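Long-range contacts in glutamate ABC superfamily ATP binding cassette transporter, binding protein (Enterococcus faecium DO, PDB 5EYF), which binds L-glutamate between two lobes and probably delivers it to an ATP-binding cassette importer: residues 80-85 with 201-206; 40-45 with 100-105; 85-90 with 196-201. All blocks are in the same frame, centred on the assembly; numbering follows the deposited sequence. Where two conformers were deposited one is given.

Contact 1. Residues 80-85 with 201-206; sequences DAIIAT and GIAINK. With GLU (glutamic acid), chain E.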
# COMPACT_ATOMS: atom_id res chain seq x y z
N ASP B 80 2.76 -25.49 3.56
CA ASP B 80 3.52 -24.80 4.60
C ASP B 80 3.24 -23.30 4.61
O ASP B 80 3.42 -22.64 5.65
CB ASP B 80 5.03 -25.02 4.38
CG ASP B 80 5.42 -26.49 4.42
OD1 ASP B 80 4.79 -27.27 5.20
OD2 ASP B 80 6.36 -26.86 3.66
N ALA B 81 2.86 -22.75 3.47
CA ALA B 81 2.65 -21.31 3.37
C ALA B 81 1.73 -21.05 2.19
O ALA B 81 1.73 -21.82 1.21
CB ALA B 81 3.99 -20.56 3.18
N ILE B 82 0.94 -19.97 2.30
CA ILE B 82 0.12 -19.46 1.20
C ILE B 82 0.82 -18.27 0.58
O ILE B 82 1.10 -17.28 1.26
CB ILE B 82 -1.27 -19.01 1.66
CG1 ILE B 82 -2.05 -20.11 2.36
CG2 ILE B 82 -2.04 -18.49 0.46
CD1 ILE B 82 -3.28 -19.53 3.12
N ILE B 83 1.12 -18.35 -0.72
CA ILE B 83 1.53 -17.16 -1.46
C ILE B 83 0.62 -17.12 -2.69
O ILE B 83 0.85 -17.79 -3.69
CB ILE B 83 3.04 -17.12 -1.79
CG1 ILE B 83 3.41 -15.73 -2.32
CG2 ILE B 83 3.54 -18.25 -2.70
CD1 ILE B 83 4.93 -15.57 -2.44
N ALA B 84 -0.45 -16.34 -2.59
CA ALA B 84 -1.57 -16.49 -3.52
C ALA B 84 -2.41 -15.23 -3.48
O ALA B 84 -3.54 -15.26 -2.99
CB ALA B 84 -2.43 -17.73 -3.18
N THR B 85 -1.83 -14.11 -3.93
CA THR B 85 -2.49 -12.79 -4.00
C THR B 85 -3.34 -12.51 -2.76
O THR B 85 -4.49 -12.07 -2.85
CB THR B 85 -3.34 -12.64 -5.28
OG1 THR B 85 -4.42 -13.61 -5.31
CG2 THR B 85 -2.47 -12.84 -6.51
N GLY B 201 0.56 -10.52 1.68
CA GLY B 201 1.50 -11.18 2.56
C GLY B 201 1.50 -12.68 2.31
O GLY B 201 0.60 -13.23 1.66
N ILE B 202 2.55 -13.33 2.80
CA ILE B 202 2.63 -14.79 2.80
C ILE B 202 2.01 -15.28 4.09
O ILE B 202 2.43 -14.89 5.18
CB ILE B 202 4.08 -15.26 2.67
CG1 ILE B 202 4.63 -14.80 1.32
CG2 ILE B 202 4.21 -16.82 2.86
CD1 ILE B 202 6.19 -14.93 1.24
N ALA B 203 1.00 -16.17 3.99
CA ALA B 203 0.34 -16.65 5.18
C ALA B 203 0.96 -17.95 5.65
O ALA B 203 1.21 -18.86 4.86
CB ALA B 203 -1.16 -16.84 4.92
N ILE B 204 1.17 -18.04 6.96
CA ILE B 204 1.76 -19.20 7.62
C ILE B 204 0.86 -19.58 8.80
O ILE B 204 0.26 -18.71 9.44
CB ILE B 204 3.21 -18.88 8.04
CG1 ILE B 204 4.06 -18.61 6.78
CG2 ILE B 204 3.82 -19.96 8.96
CD1 ILE B 204 5.46 -18.14 7.03
N ASN B 205 0.69 -20.88 9.04
CA ASN B 205 -0.20 -21.26 10.13
C ASN B 205 0.34 -20.73 11.46
O ASN B 205 1.54 -20.50 11.62
CB ASN B 205 -0.34 -22.79 10.20
CG ASN B 205 -1.54 -23.23 11.00
OD1 ASN B 205 -2.46 -22.45 11.25
ND2 ASN B 205 -1.54 -24.49 11.41
N LYS B 206 -0.57 -20.53 12.41
CA LYS B 206 -0.18 -20.25 13.77
C LYS B 206 0.70 -21.36 14.32
O LYS B 206 0.55 -22.54 13.97
CB LYS B 206 -1.43 -20.09 14.65
CG LYS B 206 -2.41 -19.04 14.16
CD LYS B 206 -1.89 -17.64 14.43
CE LYS B 206 -2.93 -16.55 14.11
NZ LYS B 206 -2.32 -15.20 14.22
N GLU E . -6.15 -9.87 -2.59
CA GLU E . -7.59 -10.06 -2.36
C GLU E . -7.82 -11.04 -1.22
O GLU E . -6.87 -11.58 -0.63
CB GLU E . -8.31 -10.55 -3.64
CG GLU E . -7.61 -11.69 -4.38
CD GLU E . -7.71 -13.05 -3.69
OE1 GLU E . -6.80 -13.85 -3.89
OE2 GLU E . -8.73 -13.36 -3.02
OXT GLU E . -8.98 -11.30 -0.82
O HOH W 1 2.25 -23.04 8.09
O HOH W 2 -0.13 -13.94 -0.97

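Contact 2. Residues 40-45 with 100-105; sequences GFDVDI and DVYFDA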
# COMPACT_ATOMS: atom_id res chain seq x y z
N GLY B 40 4.47 -17.40 -12.39
CA GLY B 40 3.98 -16.10 -11.95
C GLY B 40 4.88 -15.48 -10.90
O GLY B 40 5.83 -16.08 -10.42
N PHE B 41 4.56 -14.24 -10.55
CA PHE B 41 5.30 -13.51 -9.53
C PHE B 41 5.28 -14.25 -8.19
O PHE B 41 6.31 -14.34 -7.52
CB PHE B 41 4.70 -12.11 -9.39
CG PHE B 41 5.31 -11.24 -8.33
CD1 PHE B 41 6.54 -10.62 -8.56
CD2 PHE B 41 4.65 -11.00 -7.13
CE1 PHE B 41 7.11 -9.80 -7.60
CE2 PHE B 41 5.20 -10.17 -6.17
CZ PHE B 41 6.43 -9.56 -6.40
N ASP B 42 4.10 -14.70 -7.74
CA ASP B 42 4.04 -15.42 -6.47
C ASP B 42 4.90 -16.68 -6.51
O ASP B 42 5.59 -17.00 -5.54
CB ASP B 42 2.60 -15.84 -6.13
CG ASP B 42 1.73 -14.71 -5.61
OD1 ASP B 42 2.25 -13.66 -5.14
OD2 ASP B 42 0.48 -14.93 -5.66
N VAL B 43 4.82 -17.42 -7.63
CA VAL B 43 5.65 -18.62 -7.81
C VAL B 43 7.14 -18.27 -7.73
O VAL B 43 7.93 -18.97 -7.08
CB VAL B 43 5.30 -19.30 -9.14
CG1 VAL B 43 6.30 -20.43 -9.46
CG2 VAL B 43 3.89 -19.85 -9.09
N ASP B 44 7.55 -17.19 -8.40
CA ASP B 44 8.98 -16.85 -8.41
C ASP B 44 9.46 -16.37 -7.04
O ASP B 44 10.60 -16.66 -6.64
CB ASP B 44 9.27 -15.79 -9.47
CG ASP B 44 9.32 -16.38 -10.88
OD1 ASP B 44 9.19 -17.63 -11.04
OD2 ASP B 44 9.48 -15.60 -11.84
N ILE B 45 8.64 -15.60 -6.35
CA ILE B 45 8.97 -15.21 -4.98
C ILE B 45 9.12 -16.46 -4.10
O ILE B 45 10.05 -16.56 -3.29
CB ILE B 45 7.91 -14.23 -4.42
CG1 ILE B 45 7.96 -12.85 -5.17
CG2 ILE B 45 8.09 -14.00 -2.95
CD1 ILE B 45 9.18 -12.00 -4.83
N ASP B 100 6.03 -10.12 6.18
CA ASP B 100 6.09 -8.76 5.64
C ASP B 100 5.40 -8.69 4.27
O ASP B 100 5.37 -9.67 3.50
CB ASP B 100 7.55 -8.32 5.50
CG ASP B 100 8.25 -8.18 6.84
OD1 ASP B 100 7.59 -7.91 7.85
OD2 ASP B 100 9.48 -8.28 6.86
N VAL B 101 4.88 -7.51 3.97
CA VAL B 101 4.21 -7.25 2.69
C VAL B 101 5.20 -7.43 1.55
O VAL B 101 6.33 -6.93 1.60
CB VAL B 101 3.61 -5.84 2.69
CG1 VAL B 101 3.07 -5.40 1.29
CG2 VAL B 101 2.48 -5.75 3.73
N TYR B 102 4.79 -8.14 0.50
CA TYR B 102 5.67 -8.28 -0.66
C TYR B 102 5.09 -7.73 -1.97
O TYR B 102 5.78 -7.76 -3.01
CB TYR B 102 6.10 -9.78 -0.84
CG TYR B 102 4.98 -10.66 -1.32
CD1 TYR B 102 4.84 -10.94 -2.69
CD2 TYR B 102 4.00 -11.15 -0.44
CE1 TYR B 102 3.79 -11.69 -3.16
CE2 TYR B 102 2.93 -11.92 -0.92
CZ TYR B 102 2.82 -12.15 -2.27
OH TYR B 102 1.73 -12.86 -2.76
N PHE B 103 3.84 -7.24 -1.98
CA PHE B 103 3.24 -6.62 -3.15
C PHE B 103 2.14 -5.67 -2.66
O PHE B 103 1.40 -6.02 -1.74
CB PHE B 103 2.64 -7.67 -4.12
CG PHE B 103 2.22 -7.10 -5.46
CD1 PHE B 103 3.10 -7.06 -6.52
CD2 PHE B 103 0.93 -6.57 -5.64
CE1 PHE B 103 2.74 -6.51 -7.75
CE2 PHE B 103 0.55 -6.04 -6.88
CZ PHE B 103 1.46 -6.00 -7.93
N ASP B 104 2.01 -4.52 -3.32
CA ASP B 104 1.08 -3.48 -2.91
C ASP B 104 -0.02 -3.30 -3.97
O ASP B 104 0.11 -2.51 -4.89
CB ASP B 104 1.90 -2.19 -2.71
CG ASP B 104 1.20 -1.16 -1.88
OD1 ASP B 104 0.09 -1.45 -1.42
OD2 ASP B 104 1.81 -0.07 -1.68
N ALA B 105 -1.11 -4.07 -3.84
CA ALA B 105 -2.21 -4.00 -4.80
C ALA B 105 -3.31 -3.07 -4.28
O ALA B 105 -3.20 -2.45 -3.22
CB ALA B 105 -2.75 -5.41 -5.11

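Contact 3. Residues 85-90 with 196-201; sequences TMTITD and TNEPYG. With MG (magnesium ion), chain D; GLU (glutamic acid), chain E.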
# COMPACT_ATOMS: atom_id res chain seq x y z
N THR B 85 -1.83 -14.11 -3.93
CA THR B 85 -2.49 -12.79 -4.00
C THR B 85 -3.34 -12.51 -2.76
O THR B 85 -4.49 -12.07 -2.85
CB THR B 85 -3.34 -12.64 -5.28
OG1 THR B 85 -4.42 -13.61 -5.31
CG2 THR B 85 -2.47 -12.84 -6.51
N MSE B 86 -2.77 -12.75 -1.59
CA MSE B 86 -3.55 -12.73 -0.34
C MSE B 86 -3.34 -11.48 0.49
O MSE B 86 -2.25 -11.25 1.00
CB MSE B 86 -3.20 -13.93 0.52
CG MSE B 86 -4.19 -14.11 1.68
SE MSE B 86 -3.78 -15.83 2.50
CE MSE B 86 -5.02 -15.75 3.98
N THR B 87 -4.39 -10.68 0.63
CA THR B 87 -4.27 -9.44 1.39
C THR B 87 -4.18 -9.71 2.88
O THR B 87 -4.90 -10.56 3.43
CB THR B 87 -5.48 -8.55 1.08
OG1 THR B 87 -5.50 -8.29 -0.32
CG2 THR B 87 -5.43 -7.22 1.86
N ILE B 88 -3.31 -8.95 3.54
CA ILE B 88 -3.21 -8.94 5.00
C ILE B 88 -4.38 -8.16 5.57
O ILE B 88 -4.57 -6.97 5.26
CB ILE B 88 -1.88 -8.30 5.44
CG1 ILE B 88 -0.71 -9.09 4.86
CG2 ILE B 88 -1.77 -8.28 6.96
CD1 ILE B 88 0.62 -8.51 5.22
N THR B 89 -5.14 -8.81 6.44
CA THR B 89 -6.22 -8.14 7.18
C THR B 89 -6.17 -8.59 8.64
O THR B 89 -5.73 -9.70 8.94
CB THR B 89 -7.63 -8.44 6.61
OG1 THR B 89 -8.04 -9.77 6.95
CG2 THR B 89 -7.71 -8.20 5.09
N ASP B 90 -6.62 -7.71 9.55
CA ASP B 90 -6.70 -8.09 10.96
C ASP B 90 -7.63 -9.28 11.17
O ASP B 90 -7.37 -10.11 12.05
CB ASP B 90 -7.11 -6.90 11.84
CG ASP B 90 -5.91 -6.13 12.33
OD1 ASP B 90 -4.80 -6.67 12.24
OD2 ASP B 90 -6.07 -5.00 12.83
N THR B 196 -9.26 0.53 -2.67
CA THR B 196 -8.77 -0.04 -1.43
C THR B 196 -7.25 -0.15 -1.52
O THR B 196 -6.66 -0.04 -2.60
CB THR B 196 -9.31 -1.43 -1.15
OG1 THR B 196 -8.71 -2.36 -2.07
CG2 THR B 196 -10.84 -1.49 -1.26
N ASN B 197 -6.62 -0.43 -0.38
CA ASN B 197 -5.26 -0.95 -0.39
C ASN B 197 -5.30 -2.44 -0.13
O ASN B 197 -6.02 -2.89 0.76
CB ASN B 197 -4.41 -0.24 0.67
CG ASN B 197 -4.27 1.22 0.37
OD1 ASN B 197 -4.16 1.61 -0.80
ND2 ASN B 197 -4.29 2.03 1.40
N GLU B 198 -4.55 -3.21 -0.92
CA GLU B 198 -4.51 -4.67 -0.79
C GLU B 198 -3.06 -5.10 -0.69
O GLU B 198 -2.47 -5.56 -1.68
CB GLU B 198 -5.19 -5.36 -1.98
CG GLU B 198 -6.65 -4.95 -2.23
CD GLU B 198 -7.64 -5.45 -1.20
OE1 GLU B 198 -7.46 -6.53 -0.62
OE2 GLU B 198 -8.65 -4.76 -0.96
N PRO B 199 -2.44 -4.94 0.48
CA PRO B 199 -1.05 -5.40 0.64
C PRO B 199 -0.99 -6.92 0.75
O PRO B 199 -1.65 -7.51 1.62
CB PRO B 199 -0.60 -4.74 1.95
CG PRO B 199 -1.90 -4.52 2.70
CD PRO B 199 -2.96 -4.26 1.68
N TYR B 200 -0.23 -7.57 -0.13
CA TYR B 200 -0.15 -9.02 -0.08
C TYR B 200 0.90 -9.48 0.92
O TYR B 200 2.01 -8.93 0.99
CB TYR B 200 0.25 -9.59 -1.44
CG TYR B 200 -0.71 -9.37 -2.58
CD1 TYR B 200 -2.00 -8.89 -2.37
CD2 TYR B 200 -0.32 -9.71 -3.87
CE1 TYR B 200 -2.86 -8.72 -3.45
CE2 TYR B 200 -1.16 -9.56 -4.94
CZ TYR B 200 -2.43 -9.06 -4.73
OH TYR B 200 -3.28 -8.92 -5.83
N GLY B 201 0.56 -10.52 1.68
CA GLY B 201 1.50 -11.18 2.56
C GLY B 201 1.50 -12.68 2.31
O GLY B 201 0.60 -13.23 1.66
MG MG D . -2.78 1.81 -2.36
N GLU E . -6.15 -9.87 -2.59
CA GLU E . -7.59 -10.06 -2.36
C GLU E . -7.82 -11.04 -1.22
O GLU E . -6.87 -11.58 -0.63
CB GLU E . -8.31 -10.55 -3.64
CG GLU E . -7.61 -11.69 -4.38
CD GLU E . -7.71 -13.05 -3.69
OE1 GLU E . -6.80 -13.85 -3.89
OE2 GLU E . -8.73 -13.36 -3.02
OXT GLU E . -8.98 -11.30 -0.82
O HOH W 2 -0.13 -13.94 -0.97
O HOH W 3 -4.27 1.06 -3.62
O HOH W 4 -2.11 -0.10 -2.05
O HOH W 5 -3.28 3.75 -2.93
O HOH W 6 -1.45 2.66 -0.97

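Contact 1. Residues 80-85 with 201-206
I82 and A203 face each other as an antiparallel hydrogen-bonded pair. I82 N gives its hydrogen to A203 O at 2.8 Å, and A203 N returns one to I82 O at 2.9 Å. The two bonds make a single beta bridge. Each carbonyl oxygen also takes a CA-H, since A81 CA lies 3.2 Å from A203 O, and I202 CA makes the matching contact with I82 O. Side chains pack on both faces of the pair. On one face CD1 of I82 meets CB of A203 at 3.9 Å. On the other, I83 and I202 run side by side, with I83 CD1 against I202 CG1 at 3.8 Å. I83 reaches this place with CG1 anti to its backbone N (chi1 -169°). CB of A81 touches both I202 CG2 and, less closely, I204 CG1.

Past the bridge, water 2 accepts from A84 N at 2.9 Å and donates to G201 O. Water 1 links D80 O to N205 N. W19 of strand 16-21 and I49 of helix 41-54 press on I202, while helix 209-225 packs on I204. D80 is held by a salt bridge to R10. Strand 81-82 joins the parallel sheet to strand 198-205. T85 O accepts from the glutamate N at 2.8 Å and T85 OG1 donates to its OE1. The paired backbones and apolar packing are consistent with a firm base for T85.

Contact 2. Residues 40-45 with 100-105
Y102 carries its ring with CG between the backbone N and the carbonyl carbon (chi1 71°), which sends the hydroxyl toward helix 41-54. D42 has CG anti to its carbonyl carbon, and its carboxylate turns to meet that hydroxyl. Y102 OH donates to D42 OD1 at 2.6 Å. The hydroxyl comes from above the carboxylate plane, 44° out of it, while OD1 lies in the plane of the tyrosine ring, at its edge. The two side chains cross at about a right angle.

F41 sits one residue earlier on the helix. Its ring meets that of Y102 rim to rim, with planes only 17° apart and CE2 of F41 at 3.6 Å from Y102 CD1. Neither ring covers the other's face. F103 instead turns an edge toward the face of F41 in an offset edge-to-face pair, centroids 5.6 Å apart. The three rings form an aromatic cluster. I45, one turn on, lays CG1 over the centre of the F41 ring, 3.8 Å above its plane, and touches Y102 more loosely. F236 and helix 227-235 add further contacts to F41.

The other oxygen, D42 OD2, accepts from the backbone N of T85, a glutamate-binding residue. D42 is thus a second-shell group. Two donors on this buried carboxylate would probably favour its charged form, and tie the start of helix 41-54 to the ligand loop.

Contact 3. Residues 85-90 with 196-201
T87 OG1 lies between E198 and the bound glutamate. It donates to E198 OE1 at 2.7 Å, on the anti lone pair of that oxygen, and accepts from the ligand N at 2.8 Å. E198 reaches it through a bend at chi2 (-71°). Its other oxygen, OE2, takes a hydrogen from T196 OG1 at 2.6 Å, again on the anti lone pair. T87 N donates almost straight to the ligand O at 2.9 Å (174°).

The backbones are bridged at T87 and Y200. G201 N donates to M86 O, and I88 N to P199 O at 2.9 Å. CA of T85 stands over one face of the Y200 ring in a CH-pi contact, 3.7 Å from the centroid. The Y200 hydroxyl is bonded to D174, which also binds the ligand. The side chain of I88 lies along the backbone of G201.

At the far end, N197 OD1 binds a magnesium ion at 2.1 Å, and N197 of the second subunit binds the same ion. The start of strand 198-205 thus lies between a metal-bridged subunit interface and the pocket. The carboxylate of E198 would probably orient the T87 hydroxyl and favour a positive ligand amino group.

The three contacts lie about 11 Å apart, centre to centre, around the strand 198-205. Contacts 1 and 3 both use that strand and share T85 and G201, with water 2 common to both. Contact 2 reaches the neighbouring strand 103-112 of the same sheet. Backbone bonds F103 O to Y200 N and A105 O to E198 N tie it to contact 3. Along the chain the order is 40-45, 80-90, 100-105, 196-206. The ranges of contact 2 alternate with those of the other two, and 85-90 with 196-201 falls within the span of contact 1. Distant parts of the sequence thus converge beside the glutamate pocket, and contacts 1 and 3 touch the ligand directly.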